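PDB 6HNI: ABC-type transport system, sugar-family extracellular solute-binding protein from Peptoclostridium difficile 630, which binds tyrosine as the extracellular substrate-binding lipoprotein of an ABC transporter, probably delivering it for uptake, and also has adhesive properties. Local coordinates for residues 85-90 against 107-112; 98-103 against 130-135; 155-160 against 184-189; 207-212 against 234-239; 241-246 against 290-295. The protein carries 1 engineered substitution. All blocks are in the same frame, centred on the assembly; numbering follows the deposited sequence. Where two conformers were deposited one is given.

Contact 1. Residues 85-90 against 107-112. With TYR (tyrosine), chain B.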
# COMPACT_ATOMS: atom_id res chain seq x y z
N LYS A 85 -7.43 8.03 -23.30
CA LYS A 85 -6.88 6.72 -23.06
C LYS A 85 -8.02 5.68 -23.09
O LYS A 85 -9.16 5.96 -22.74
CB LYS A 85 -6.24 6.63 -21.69
CG LYS A 85 -4.99 7.48 -21.49
CD LYS A 85 -3.89 7.26 -22.50
CE LYS A 85 -2.66 8.05 -22.11
NZ LYS A 85 -1.62 8.00 -23.14
N ASP A 86 -7.68 4.48 -23.52
CA ASP A 86 -8.63 3.38 -23.47
C ASP A 86 -8.84 2.77 -22.08
O ASP A 86 -9.89 2.23 -21.77
CB ASP A 86 -8.17 2.30 -24.46
CG ASP A 86 -8.17 2.78 -25.91
OD1 ASP A 86 -9.28 2.99 -26.37
OD2 ASP A 86 -7.05 3.00 -26.48
N LEU A 87 -7.81 2.93 -21.23
CA LEU A 87 -7.81 2.35 -19.89
C LEU A 87 -6.80 3.16 -19.08
O LEU A 87 -5.73 3.49 -19.55
CB LEU A 87 -7.35 0.88 -19.95
CG LEU A 87 -7.05 0.19 -18.61
CD1 LEU A 87 -8.31 0.01 -17.85
CD2 LEU A 87 -6.41 -1.18 -18.87
N ILE A 88 -7.18 3.40 -17.82
CA ILE A 88 -6.26 3.99 -16.81
C ILE A 88 -6.01 3.00 -15.69
O ILE A 88 -6.96 2.42 -15.19
CB ILE A 88 -6.87 5.27 -16.26
CG1 ILE A 88 -6.95 6.34 -17.33
CG2 ILE A 88 -6.01 5.80 -15.07
CD1 ILE A 88 -7.83 7.52 -16.98
N PHE A 89 -4.75 2.73 -15.43
CA PHE A 89 -4.35 1.89 -14.30
C PHE A 89 -3.78 2.86 -13.23
O PHE A 89 -2.80 3.54 -13.47
CB PHE A 89 -3.28 0.91 -14.76
CG PHE A 89 -2.65 0.05 -13.68
CD1 PHE A 89 -3.40 -0.51 -12.65
CD2 PHE A 89 -1.31 -0.22 -13.75
CE1 PHE A 89 -2.74 -1.27 -11.65
CE2 PHE A 89 -0.67 -0.99 -12.78
CZ PHE A 89 -1.43 -1.53 -11.76
N ALA A 90 -4.47 2.84 -12.09
CA ALA A 90 -4.13 3.80 -10.96
C ALA A 90 -3.61 3.00 -9.77
O ALA A 90 -4.26 2.07 -9.26
CB ALA A 90 -5.36 4.64 -10.59
N PRO A 107 -12.52 3.46 -18.38
CA PRO A 107 -12.38 2.49 -17.31
C PRO A 107 -11.09 2.72 -16.54
O PRO A 107 -10.03 2.94 -17.13
CB PRO A 107 -12.38 1.12 -18.02
CG PRO A 107 -12.07 1.46 -19.39
CD PRO A 107 -12.59 2.78 -19.73
N ILE A 108 -11.22 2.63 -15.21
CA ILE A 108 -10.10 2.77 -14.31
C ILE A 108 -9.93 1.47 -13.56
O ILE A 108 -10.89 1.00 -12.93
CB ILE A 108 -10.34 3.92 -13.33
CG1 ILE A 108 -10.50 5.27 -14.07
CG2 ILE A 108 -9.21 3.94 -12.31
CD1 ILE A 108 -11.14 6.34 -13.15
N LEU A 109 -8.75 0.89 -13.62
CA LEU A 109 -8.41 -0.27 -12.81
C LEU A 109 -7.46 0.24 -11.74
O LEU A 109 -6.45 0.83 -12.04
CB LEU A 109 -7.76 -1.38 -13.63
CG LEU A 109 -8.78 -2.19 -14.47
CD1 LEU A 109 -7.96 -3.15 -15.24
CD2 LEU A 109 -9.77 -2.95 -13.61
N ILE A 110 -7.80 -0.10 -10.51
CA ILE A 110 -6.99 0.33 -9.34
C ILE A 110 -6.22 -0.84 -8.81
O ILE A 110 -6.58 -2.02 -8.96
CB ILE A 110 -7.92 0.92 -8.23
CG1 ILE A 110 -8.77 -0.11 -7.57
CG2 ILE A 110 -8.71 2.06 -8.81
CD1 ILE A 110 -9.77 0.34 -6.51
N THR A 111 -5.16 -0.53 -8.05
CA THR A 111 -4.50 -1.49 -7.21
C THR A 111 -3.90 -0.69 -6.00
O THR A 111 -3.82 0.57 -6.07
CB THR A 111 -3.36 -2.25 -7.86
OG1 THR A 111 -2.95 -3.37 -7.03
CG2 THR A 111 -2.18 -1.40 -8.25
N ALA A 112 -3.54 -1.44 -4.98
CA ALA A 112 -2.90 -0.82 -3.74
C ALA A 112 -3.83 0.22 -3.18
O ALA A 112 -3.31 1.24 -2.67
CB ALA A 112 -1.57 -0.26 -4.08
N TYR B . -2.73 1.17 0.72
CA TYR B . -2.19 2.41 0.16
C TYR B . -3.30 3.20 -0.51
O TYR B . -3.00 4.19 -1.17
CB TYR B . -0.93 2.19 -0.70
CG TYR B . 0.23 1.68 0.09
CD1 TYR B . 0.84 2.52 1.07
CD2 TYR B . 0.72 0.41 -0.00
CE1 TYR B . 1.85 2.04 1.86
CE2 TYR B . 1.73 -0.09 0.78
CZ TYR B . 2.31 0.75 1.76
OH TYR B . 3.32 0.27 2.57
OXT TYR B . -4.46 2.90 -0.31

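Contact 2. Residues 98-103 against 130-135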
# COMPACT_ATOMS: atom_id res chain seq x y z
N ALA A 98 -7.80 10.71 -7.90
CA ALA A 98 -7.58 11.70 -8.94
C ALA A 98 -8.13 11.23 -10.32
O ALA A 98 -8.73 12.00 -11.02
CB ALA A 98 -6.13 12.05 -9.06
N ALA A 99 -7.83 9.98 -10.67
CA ALA A 99 -8.30 9.40 -11.95
C ALA A 99 -9.84 9.45 -11.99
O ALA A 99 -10.43 9.89 -12.97
CB ALA A 99 -7.79 7.99 -12.06
N PHE A 100 -10.48 9.05 -10.88
CA PHE A 100 -11.93 9.07 -10.80
C PHE A 100 -12.53 10.48 -10.89
O PHE A 100 -13.57 10.70 -11.54
CB PHE A 100 -12.39 8.27 -9.58
CG PHE A 100 -13.90 8.10 -9.45
CD1 PHE A 100 -14.64 7.43 -10.44
CD2 PHE A 100 -14.57 8.56 -8.33
CE1 PHE A 100 -16.01 7.25 -10.28
CE2 PHE A 100 -15.92 8.36 -8.17
CZ PHE A 100 -16.64 7.69 -9.13
N ASN A 101 -11.86 11.46 -10.27
CA ASN A 101 -12.28 12.81 -10.43
C ASN A 101 -12.16 13.29 -11.86
O ASN A 101 -12.98 14.07 -12.31
CB ASN A 101 -11.45 13.73 -9.50
CG ASN A 101 -11.76 13.54 -8.02
OD1 ASN A 101 -12.76 12.95 -7.63
ND2 ASN A 101 -10.89 14.10 -7.20
N ALA A 102 -11.10 12.87 -12.54
CA ALA A 102 -10.82 13.32 -13.91
C ALA A 102 -11.78 12.77 -14.96
O ALA A 102 -12.05 13.46 -15.92
CB ALA A 102 -9.41 12.98 -14.31
N THR A 103 -12.26 11.55 -14.76
CA THR A 103 -13.13 10.89 -15.76
C THR A 103 -14.09 9.87 -15.12
O THR A 103 -13.69 9.06 -14.30
CB THR A 103 -12.26 10.20 -16.85
OG1 THR A 103 -13.13 9.61 -17.85
CG2 THR A 103 -11.38 9.15 -16.32
N THR A 130 -19.68 1.88 -10.95
CA THR A 130 -18.96 3.07 -11.41
C THR A 130 -18.01 2.59 -12.53
O THR A 130 -18.01 1.39 -12.89
CB THR A 130 -18.11 3.72 -10.27
OG1 THR A 130 -17.06 2.83 -9.90
CG2 THR A 130 -18.97 4.06 -9.05
N ASN A 131 -17.18 3.48 -13.03
CA ASN A 131 -16.16 3.13 -14.00
C ASN A 131 -14.86 2.58 -13.41
O ASN A 131 -13.83 2.58 -14.06
CB ASN A 131 -15.85 4.29 -14.97
CG ASN A 131 -15.33 5.57 -14.26
OD1 ASN A 131 -15.97 6.03 -13.33
ND2 ASN A 131 -14.28 6.17 -14.80
N VAL A 132 -14.92 2.14 -12.15
CA VAL A 132 -13.74 1.68 -11.43
C VAL A 132 -13.87 0.24 -10.95
O VAL A 132 -14.89 -0.12 -10.39
CB VAL A 132 -13.49 2.55 -10.16
CG1 VAL A 132 -12.21 2.11 -9.49
CG2 VAL A 132 -13.42 4.01 -10.59
N SER A 133 -12.83 -0.56 -11.16
CA SER A 133 -12.67 -1.85 -10.49
C SER A 133 -11.18 -2.11 -10.29
O SER A 133 -10.37 -1.17 -10.43
CB SER A 133 -13.36 -2.99 -11.23
OG SER A 133 -13.34 -4.13 -10.37
N GLY A 134 -10.80 -3.31 -9.87
CA GLY A 134 -9.44 -3.67 -9.71
C GLY A 134 -9.21 -4.48 -8.46
O GLY A 134 -9.98 -5.33 -8.11
N THR A 135 -8.10 -4.15 -7.80
CA THR A 135 -7.69 -4.86 -6.60
C THR A 135 -7.52 -3.87 -5.41
O THR A 135 -7.21 -2.70 -5.61
CB THR A 135 -6.37 -5.61 -6.77
OG1 THR A 135 -5.38 -4.75 -7.32
CG2 THR A 135 -6.53 -6.81 -7.75

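Contact 3. Residues 155-160 against 184-189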
# COMPACT_ATOMS: atom_id res chain seq x y z
N ALA A 155 4.58 -6.01 25.13
CA ALA A 155 4.23 -4.67 24.70
C ALA A 155 2.79 -4.43 25.05
O ALA A 155 1.97 -5.34 24.93
CB ALA A 155 4.45 -4.48 23.20
N LYS A 156 2.50 -3.22 25.52
CA LYS A 156 1.13 -2.81 25.82
C LYS A 156 0.70 -1.55 25.11
O LYS A 156 -0.49 -1.28 25.04
CB LYS A 156 0.90 -2.66 27.34
CG LYS A 156 1.04 -3.97 28.13
CD LYS A 156 -0.15 -4.93 27.96
CE LYS A 156 -1.25 -4.76 29.04
NZ LYS A 156 -2.61 -5.36 28.72
N THR A 157 1.66 -0.76 24.63
CA THR A 157 1.38 0.53 24.00
C THR A 157 1.94 0.55 22.59
O THR A 157 3.13 0.37 22.39
CB THR A 157 1.95 1.75 24.82
OG1 THR A 157 1.43 1.74 26.16
CG2 THR A 157 1.53 3.05 24.16
N ILE A 158 1.05 0.79 21.64
CA ILE A 158 1.36 0.75 20.20
C ILE A 158 1.29 2.20 19.68
O ILE A 158 0.25 2.84 19.82
CB ILE A 158 0.32 -0.10 19.42
CG1 ILE A 158 0.30 -1.53 19.98
CG2 ILE A 158 0.64 -0.10 17.93
CD1 ILE A 158 -0.89 -2.34 19.53
N GLY A 159 2.36 2.67 19.05
CA GLY A 159 2.31 3.94 18.35
C GLY A 159 1.91 3.76 16.88
O GLY A 159 2.21 2.71 16.28
N VAL A 160 1.32 4.80 16.35
CA VAL A 160 1.02 4.83 14.88
C VAL A 160 1.18 6.27 14.40
O VAL A 160 0.51 7.19 14.89
CB VAL A 160 -0.37 4.26 14.59
CG1 VAL A 160 -1.52 5.01 15.20
CG2 VAL A 160 -0.56 4.19 13.09
N GLY A 184 -6.55 -5.23 24.96
CA GLY A 184 -5.80 -4.69 26.13
C GLY A 184 -4.58 -3.86 25.80
O GLY A 184 -3.65 -3.77 26.62
N PHE A 185 -4.57 -3.20 24.63
CA PHE A 185 -3.48 -2.27 24.25
C PHE A 185 -3.96 -0.83 24.29
O PHE A 185 -5.17 -0.53 24.12
CB PHE A 185 -3.01 -2.58 22.81
CG PHE A 185 -2.41 -3.91 22.65
CD1 PHE A 185 -1.08 -4.12 22.88
CD2 PHE A 185 -3.18 -4.97 22.23
CE1 PHE A 185 -0.51 -5.38 22.70
CE2 PHE A 185 -2.65 -6.22 22.10
CZ PHE A 185 -1.30 -6.44 22.31
N LYS A 186 -2.99 0.05 24.50
CA LYS A 186 -3.12 1.50 24.35
C LYS A 186 -2.56 1.90 22.97
O LYS A 186 -1.57 1.35 22.53
CB LYS A 186 -2.29 2.19 25.44
CG LYS A 186 -2.36 3.71 25.42
CD LYS A 186 -1.92 4.24 26.78
CE LYS A 186 -1.98 5.74 26.86
NZ LYS A 186 -0.75 6.29 26.25
N VAL A 187 -3.18 2.86 22.31
CA VAL A 187 -2.66 3.36 21.04
C VAL A 187 -2.30 4.83 21.22
O VAL A 187 -3.10 5.60 21.76
CB VAL A 187 -3.70 3.25 19.91
CG1 VAL A 187 -3.21 3.87 18.59
CG2 VAL A 187 -4.07 1.81 19.74
N VAL A 188 -1.11 5.20 20.78
CA VAL A 188 -0.70 6.61 20.72
C VAL A 188 -0.56 7.00 19.25
O VAL A 188 0.25 6.41 18.52
CB VAL A 188 0.65 6.80 21.44
CG1 VAL A 188 1.05 8.26 21.37
CG2 VAL A 188 0.56 6.35 22.88
N GLU A 189 -1.38 7.96 18.82
CA GLU A 189 -1.41 8.43 17.44
C GLU A 189 -0.57 9.65 17.21
O GLU A 189 -0.54 10.56 18.09
CB GLU A 189 -2.82 8.83 17.02
CG GLU A 189 -3.83 7.75 17.04
CD GLU A 189 -5.20 8.31 16.72
OE1 GLU A 189 -5.40 8.93 15.65
OE2 GLU A 189 -6.09 8.15 17.57
O HOH W 1 -2.70 -1.39 27.68

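Contact 4. Residues 207-212 against 234-239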
# COMPACT_ATOMS: atom_id res chain seq x y z
N GLY A 207 9.83 7.06 24.13
CA GLY A 207 9.55 7.17 25.52
C GLY A 207 8.11 6.93 25.75
O GLY A 207 7.75 6.72 26.90
N LYS A 208 7.25 6.94 24.71
CA LYS A 208 5.83 6.82 24.92
C LYS A 208 5.21 5.51 24.45
O LYS A 208 4.06 5.25 24.76
CB LYS A 208 5.09 7.95 24.26
CG LYS A 208 5.40 9.33 24.80
CD LYS A 208 4.61 10.38 24.06
CE LYS A 208 3.11 10.29 24.32
NZ LYS A 208 2.34 11.05 23.30
N ILE A 209 5.95 4.73 23.66
CA ILE A 209 5.43 3.50 23.02
C ILE A 209 6.39 2.34 23.20
O ILE A 209 7.62 2.54 23.41
CB ILE A 209 5.13 3.71 21.50
CG1 ILE A 209 6.42 3.89 20.67
CG2 ILE A 209 4.15 4.85 21.37
CD1 ILE A 209 6.21 4.04 19.16
N ASP A 210 5.84 1.11 23.05
CA ASP A 210 6.63 -0.08 23.12
C ASP A 210 6.96 -0.61 21.69
O ASP A 210 7.97 -1.31 21.50
CB ASP A 210 5.87 -1.16 23.90
CG ASP A 210 5.53 -0.74 25.35
OD1 ASP A 210 6.40 -0.12 26.00
OD2 ASP A 210 4.40 -1.06 25.83
N VAL A 211 6.06 -0.32 20.74
CA VAL A 211 6.17 -0.80 19.35
C VAL A 211 5.47 0.23 18.47
O VAL A 211 4.53 0.88 18.90
CB VAL A 211 5.53 -2.20 19.24
CG1 VAL A 211 4.01 -2.12 19.40
CG2 VAL A 211 5.87 -2.89 17.90
N LEU A 212 5.98 0.37 17.24
CA LEU A 212 5.37 1.21 16.20
C LEU A 212 4.70 0.30 15.17
O LEU A 212 5.34 -0.68 14.75
CB LEU A 212 6.37 2.03 15.50
CG LEU A 212 5.82 3.11 14.59
CD1 LEU A 212 5.17 4.27 15.30
CD2 LEU A 212 6.90 3.61 13.66
N ASN A 234 16.54 3.95 19.24
CA ASN A 234 15.72 3.96 20.45
C ASN A 234 15.17 2.59 20.87
O ASN A 234 14.39 2.48 21.81
CB ASN A 234 14.67 5.06 20.33
CG ASN A 234 15.31 6.45 20.43
OD1 ASN A 234 15.75 6.83 21.50
ND2 ASN A 234 15.46 7.16 19.31
N LYS A 235 15.60 1.52 20.15
CA LYS A 235 15.25 0.13 20.47
C LYS A 235 13.74 -0.14 20.41
O LYS A 235 13.22 -0.97 21.13
CB LYS A 235 15.85 -0.32 21.83
CG LYS A 235 17.33 -0.09 21.97
CD LYS A 235 18.18 -0.88 21.00
CE LYS A 235 19.62 -0.37 21.11
NZ LYS A 235 20.58 -1.49 20.98
N ILE A 236 13.05 0.57 19.51
CA ILE A 236 11.60 0.40 19.28
C ILE A 236 11.41 -0.52 18.08
O ILE A 236 11.82 -0.14 16.97
CB ILE A 236 10.88 1.76 19.00
CG1 ILE A 236 11.08 2.77 20.17
CG2 ILE A 236 9.37 1.57 18.79
CD1 ILE A 236 10.57 4.16 19.85
N PRO A 237 10.79 -1.71 18.29
CA PRO A 237 10.43 -2.57 17.11
C PRO A 237 9.36 -1.89 16.29
O PRO A 237 8.39 -1.32 16.82
CB PRO A 237 9.93 -3.86 17.75
CG PRO A 237 10.18 -3.75 19.23
CD PRO A 237 10.42 -2.33 19.58
N VAL A 238 9.54 -1.96 14.98
CA VAL A 238 8.55 -1.45 14.04
C VAL A 238 7.93 -2.62 13.19
O VAL A 238 8.67 -3.33 12.52
CB VAL A 238 9.21 -0.45 13.08
CG1 VAL A 238 8.20 0.11 12.14
CG2 VAL A 238 9.87 0.69 13.87
N ILE A 239 6.65 -2.79 13.37
CA ILE A 239 5.88 -3.79 12.57
C ILE A 239 5.19 -2.99 11.50
O ILE A 239 4.40 -2.10 11.75
CB ILE A 239 4.85 -4.50 13.45
CG1 ILE A 239 5.52 -5.26 14.60
CG2 ILE A 239 3.99 -5.42 12.61
CD1 ILE A 239 6.63 -6.18 14.24

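Contact 5. Residues 241-246 against 290-295. With TYR (tyrosine), chain B.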
# COMPACT_ATOMS: atom_id res chain seq x y z
N ALA A 241 2.68 -3.13 7.89
CA ALA A 241 1.58 -3.89 7.25
C ALA A 241 2.02 -4.74 6.06
O ALA A 241 1.34 -5.72 5.77
CB ALA A 241 0.49 -2.95 6.83
N GLU A 242 3.13 -4.40 5.43
CA GLU A 242 3.64 -5.13 4.25
C GLU A 242 5.12 -5.01 4.15
O GLU A 242 5.74 -4.34 5.00
CB GLU A 242 2.90 -4.69 2.98
CG GLU A 242 3.03 -3.22 2.60
CD GLU A 242 4.18 -2.89 1.66
OE1 GLU A 242 4.78 -3.82 1.04
OE2 GLU A 242 4.49 -1.67 1.51
N SER A 243 5.73 -5.73 3.22
CA SER A 243 7.16 -5.95 3.24
C SER A 243 8.01 -4.79 2.73
O SER A 243 9.19 -4.76 3.02
CB SER A 243 7.53 -7.24 2.55
OG SER A 243 7.35 -7.18 1.15
N GLY A 244 7.44 -3.85 1.96
CA GLY A 244 8.22 -2.73 1.47
C GLY A 244 8.92 -1.99 2.61
O GLY A 244 10.14 -1.76 2.58
N PRO A 245 8.17 -1.60 3.64
CA PRO A 245 8.87 -0.91 4.76
C PRO A 245 9.89 -1.78 5.46
O PRO A 245 10.84 -1.26 6.01
CB PRO A 245 7.70 -0.55 5.68
CG PRO A 245 6.55 -0.32 4.74
CD PRO A 245 6.73 -1.37 3.68
N VAL A 246 9.69 -3.10 5.49
CA VAL A 246 10.67 -4.01 6.06
C VAL A 246 11.98 -3.96 5.27
O VAL A 246 13.06 -3.85 5.86
CB VAL A 246 10.11 -5.44 6.23
CG1 VAL A 246 11.13 -6.43 6.76
CG2 VAL A 246 8.85 -5.42 7.08
N ASP A 290 2.66 -13.53 4.09
CA ASP A 290 3.94 -14.15 4.38
C ASP A 290 4.68 -13.30 5.37
O ASP A 290 4.61 -12.05 5.30
CB ASP A 290 4.80 -14.32 3.13
CG ASP A 290 4.24 -15.44 2.20
OD1 ASP A 290 4.51 -16.62 2.49
OD2 ASP A 290 3.53 -15.15 1.22
N ILE A 291 5.35 -13.98 6.31
CA ILE A 291 6.11 -13.25 7.33
C ILE A 291 7.53 -12.99 6.80
O ILE A 291 8.24 -13.93 6.39
CB ILE A 291 6.19 -14.00 8.67
CG1 ILE A 291 4.81 -14.31 9.23
CG2 ILE A 291 7.01 -13.20 9.73
CD1 ILE A 291 4.80 -15.28 10.38
N ILE A 292 7.91 -11.71 6.77
CA ILE A 292 9.21 -11.27 6.30
C ILE A 292 9.79 -10.35 7.40
O ILE A 292 9.11 -9.46 7.94
CB ILE A 292 9.12 -10.56 4.92
CG1 ILE A 292 8.65 -11.57 3.84
CG2 ILE A 292 10.46 -9.94 4.55
CD1 ILE A 292 8.41 -10.96 2.46
N VAL A 293 11.06 -10.61 7.72
CA VAL A 293 11.78 -9.95 8.78
C VAL A 293 13.09 -9.41 8.21
O VAL A 293 13.75 -10.06 7.41
CB VAL A 293 12.06 -10.92 9.93
CG1 VAL A 293 13.03 -10.32 10.95
CG2 VAL A 293 10.77 -11.35 10.59
N ASN A 294 13.48 -8.22 8.64
CA ASN A 294 14.71 -7.61 8.24
C ASN A 294 15.72 -8.11 9.24
O ASN A 294 15.73 -7.67 10.41
CB ASN A 294 14.58 -6.08 8.17
CG ASN A 294 15.87 -5.40 7.71
OD1 ASN A 294 16.96 -5.74 8.18
ND2 ASN A 294 15.76 -4.43 6.80
N GLU A 295 16.62 -8.99 8.81
CA GLU A 295 17.60 -9.59 9.73
C GLU A 295 18.62 -8.58 10.27
O GLU A 295 19.21 -8.81 11.30
CB GLU A 295 18.33 -10.79 9.10
CG GLU A 295 19.27 -10.50 7.93
CD GLU A 295 20.08 -11.74 7.51
OE1 GLU A 295 21.31 -11.77 7.73
OE2 GLU A 295 19.50 -12.71 6.97
N TYR B . -2.73 1.17 0.72
CA TYR B . -2.19 2.41 0.16
C TYR B . -3.30 3.20 -0.51
O TYR B . -3.00 4.19 -1.17
CB TYR B . -0.93 2.19 -0.70
CG TYR B . 0.23 1.68 0.09
CD1 TYR B . 0.84 2.52 1.07
CD2 TYR B . 0.72 0.41 -0.00
CE1 TYR B . 1.85 2.04 1.86
CE2 TYR B . 1.73 -0.09 0.78
CZ TYR B . 2.31 0.75 1.76
OH TYR B . 3.32 0.27 2.57
OXT TYR B . -4.46 2.90 -0.31

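Contact 1. Residues 85-90 against 107-112
D86 opens the contact with its backbone O, which lies 3.3 Å from CG of the P107 ring. The two segments then run side by side as neighbouring parallel strands of a beta-alpha-beta unit, with helix 93-102 as the crossover. They belong to the five-stranded parallel sheet of one lobe of the periplasmic-binding-protein fold. The OD2 atom of D86 turns elsewhere, to the backbone N of K25. In the conformer given, L87 has CG anti to its backbone N (chi1 170°), which lets CD1 reach CG of L109 at 4.1 Å. I88 uses both its backbone polar groups. Its N donates to P107 O at 3.0 Å and its O accepts from L109 N at 2.8 Å. Its side chain shares a face with I108, and A99 of helix 93-102 packs on both. F89 points to the other face, beside L109. There F44 stacks on its ring, and L109 O lies at the ring edge. A90 continues the ladder: its N donates to L109 O at 2.8 Å, and its O accepts from T111 N at 3.0 Å in a more bent bond (147° at the hydrogen). Beyond this ladder the chain turns at A112, in the tyrosine pocket. OG1 of T111 bonds to T135 OG1, while the methyl CG2 is left to meet the F89 ring obliquely, 3.4 Å from CE1.

Contact 2. Residues 98-103 against 130-135
The ring of F100 and the side-chain amide of N131 are the flat groups here, and their planes are 31° apart. OD1 of N131 sits at the ring edge, in plane, 3.3 Å from CE1 of F100. They join the C-terminal end of helix 93-102 to the start of strand 132-136, the edge strand of the first lobe's parallel alpha/beta sheet. V132 CG2 and T130 CB approach the same ring obliquely, the former 3.6 Å from CD1 of F100. K104 makes a cation-pi contact with this ring, and L121 packs against it too. The helix covers one face of the sheet, where V132 also packs on I108 and I110. With CG anti to its backbone N (chi1 -175°), the F100 ring extends to the start of the strand. T130 starts an ST turn: its OG1 accepts from V132 N at 3.2 Å and also bonds to L121 O. The amide of N131 is shared between two loop carbonyls. Its ND2 bonds to I106 O and to T103 O, so the group spans the chain just after the helix. These bonds hold the amide with OD1 toward the ring. The bond from N131 ND2 to T103 O is 3.0 Å long, and the donor stands above the carbonyl plane, 45° out of it.

Contact 3. Residues 155-160 against 184-189
Bends at chi2 (-75°) and chi3 (-93°) fold the K156 side chain over toward G184. Its NZ then donates to G184 O at 2.8 Å. A water donates to the same carbonyl and more weakly to K156 O. F185 has CG anti to its carbonyl carbon (chi1 -64°), which sets the ring beside the first segment. K156 O lies at the ring edge, near its plane. CE1 of F185 is 3.3 Å from A155 O, and CD1 of I158 approaches the ring obliquely, 3.8 Å from CD1 of F185. These residues lead into two parallel strands of a beta-alpha-beta unit, joined through helix 167-183, in the four-stranded sheet of the second lobe. K186 N donates to K156 O, and I158 N to K186 O at 2.8 Å. The ladder continues from V188 N to I158 O and from V160 N to V188 O. On one face T157 CG2 meets V188 CG2 at 3.7 Å, and T157 lies alongside the base of K186. On the other, V160 CG1 touches V187 CG1 at 4.0 Å. E189 CG also packs on V160 CG1, while its carboxylate forms a salt bridge with K177 of the crossover helix.

Contact 4. Residues 207-212 against 234-239
I236, in the conformer given, makes the main bump of this contact. Its methyl CG2 fits into a hollow formed by the I209 side chain and the backbone of V211 and L212. The floor of that hollow is V211 CA, at 4.0 Å from I236 CG2, and L212 N. One wall is CD1 of I209, also 4.0 Å from I236 CG2; the two isoleucine side chains cross at about a right angle. The methyl points this way because CG2 of I236 is anti to its backbone N, with CG1 beside that N (chi1 -58°). P237 follows, its ring set against the D210 carbonyl, with CD 3.3 Å from D210 O. V211, likewise in one of two conformers, has CG2 beside CB of P237 and also touching I239 CG1 at 4.1 Å. On the opposite face L212 and V238 lie side by side and point the same way, with L212 CD2 at 4.0 Å from V238 CG1. Helices 198-205 and 224-233 cover this pair, through I202, L205 and V227 on L212 and A231 on V238. Two backbone bonds fix the register. L212 N donates to P237 O at 3.0 Å, and I239 N to L212 O at 2.8 Å. The carboxylate of D210 turns away and takes the backbone N atoms of K156 and T157. Just before I236, K235, with positive phi, follows helix 224-233 and closes it with a Schellman motif. The arrangement is that of adjacent parallel strands 211-214 and 238-240 at the edge of a Rossmann-like alpha/beta sheet, joined by a helical crossover.

Contact 5. Residues 241-246 against 290-295
N294 does two jobs with one amide. Its ND2 donates to V246 O at 2.9 Å, in an almost straight bond (174° at the hydrogen) that lies in the amide plane. Its OD1 faces its own chain, where it caps helix 295-300 by accepting from I297 N. T316 OG1 is a second partner of ND2. The amide therefore ties the carbonyl of V246, late in helix 243-247, to the N-terminus of helix 295-300. CG of N294 is anti to its backbone N (chi1 -179°), and CB packs 3.7 Å from V246 CG1. The same methyl of V246 also touches I292 CG2 at 4.2 Å. Two residues earlier in the strand than N294, I292 CD1 meets S243 CB at 3.8 Å. The other side of the helix start faces the ligand. E242 is its N-cap, and its OE1 accepts from G244 N at 2.8 Å, met from above the carboxylate plane. Its OE2 accepts from the hydroxyl of the bound tyrosine at 2.5 Å, a short bond. One carboxylate thus serves both the helix cap and the ligand's phenol, with P245 CG lying 3.9 Å from the tyrosine OH. Helix 243-247 sits between this pocket and the small mixed sheet. Strand 290-294 is the middle strand of that sheet, flanked by strands 252-255 and 311-314, and C253 packs on both S243 and V246.

How the contacts relate
From the N terminus, contact 1 closes the loop over helix 93-102. Contact 2 starts from that helix and crosses contact 1 along the chain, ending on the next strand. The two touch, and together they tie strands 87-91, 108-113 and 132-136 into the first lobe's sheet. The chain then builds the second lobe. Contact 3 closes over helix 167-183, and contact 4 follows in series; they meet in the sheet where strands 157-163 and 211-214 adjoin. Contact 5 opens just after contact 4 and closes a longer loop, whose helix 258-273 returns to cover the first lobe's sheet. Contacts 1 and 5, centres about 27 Å apart, both touch the tyrosine.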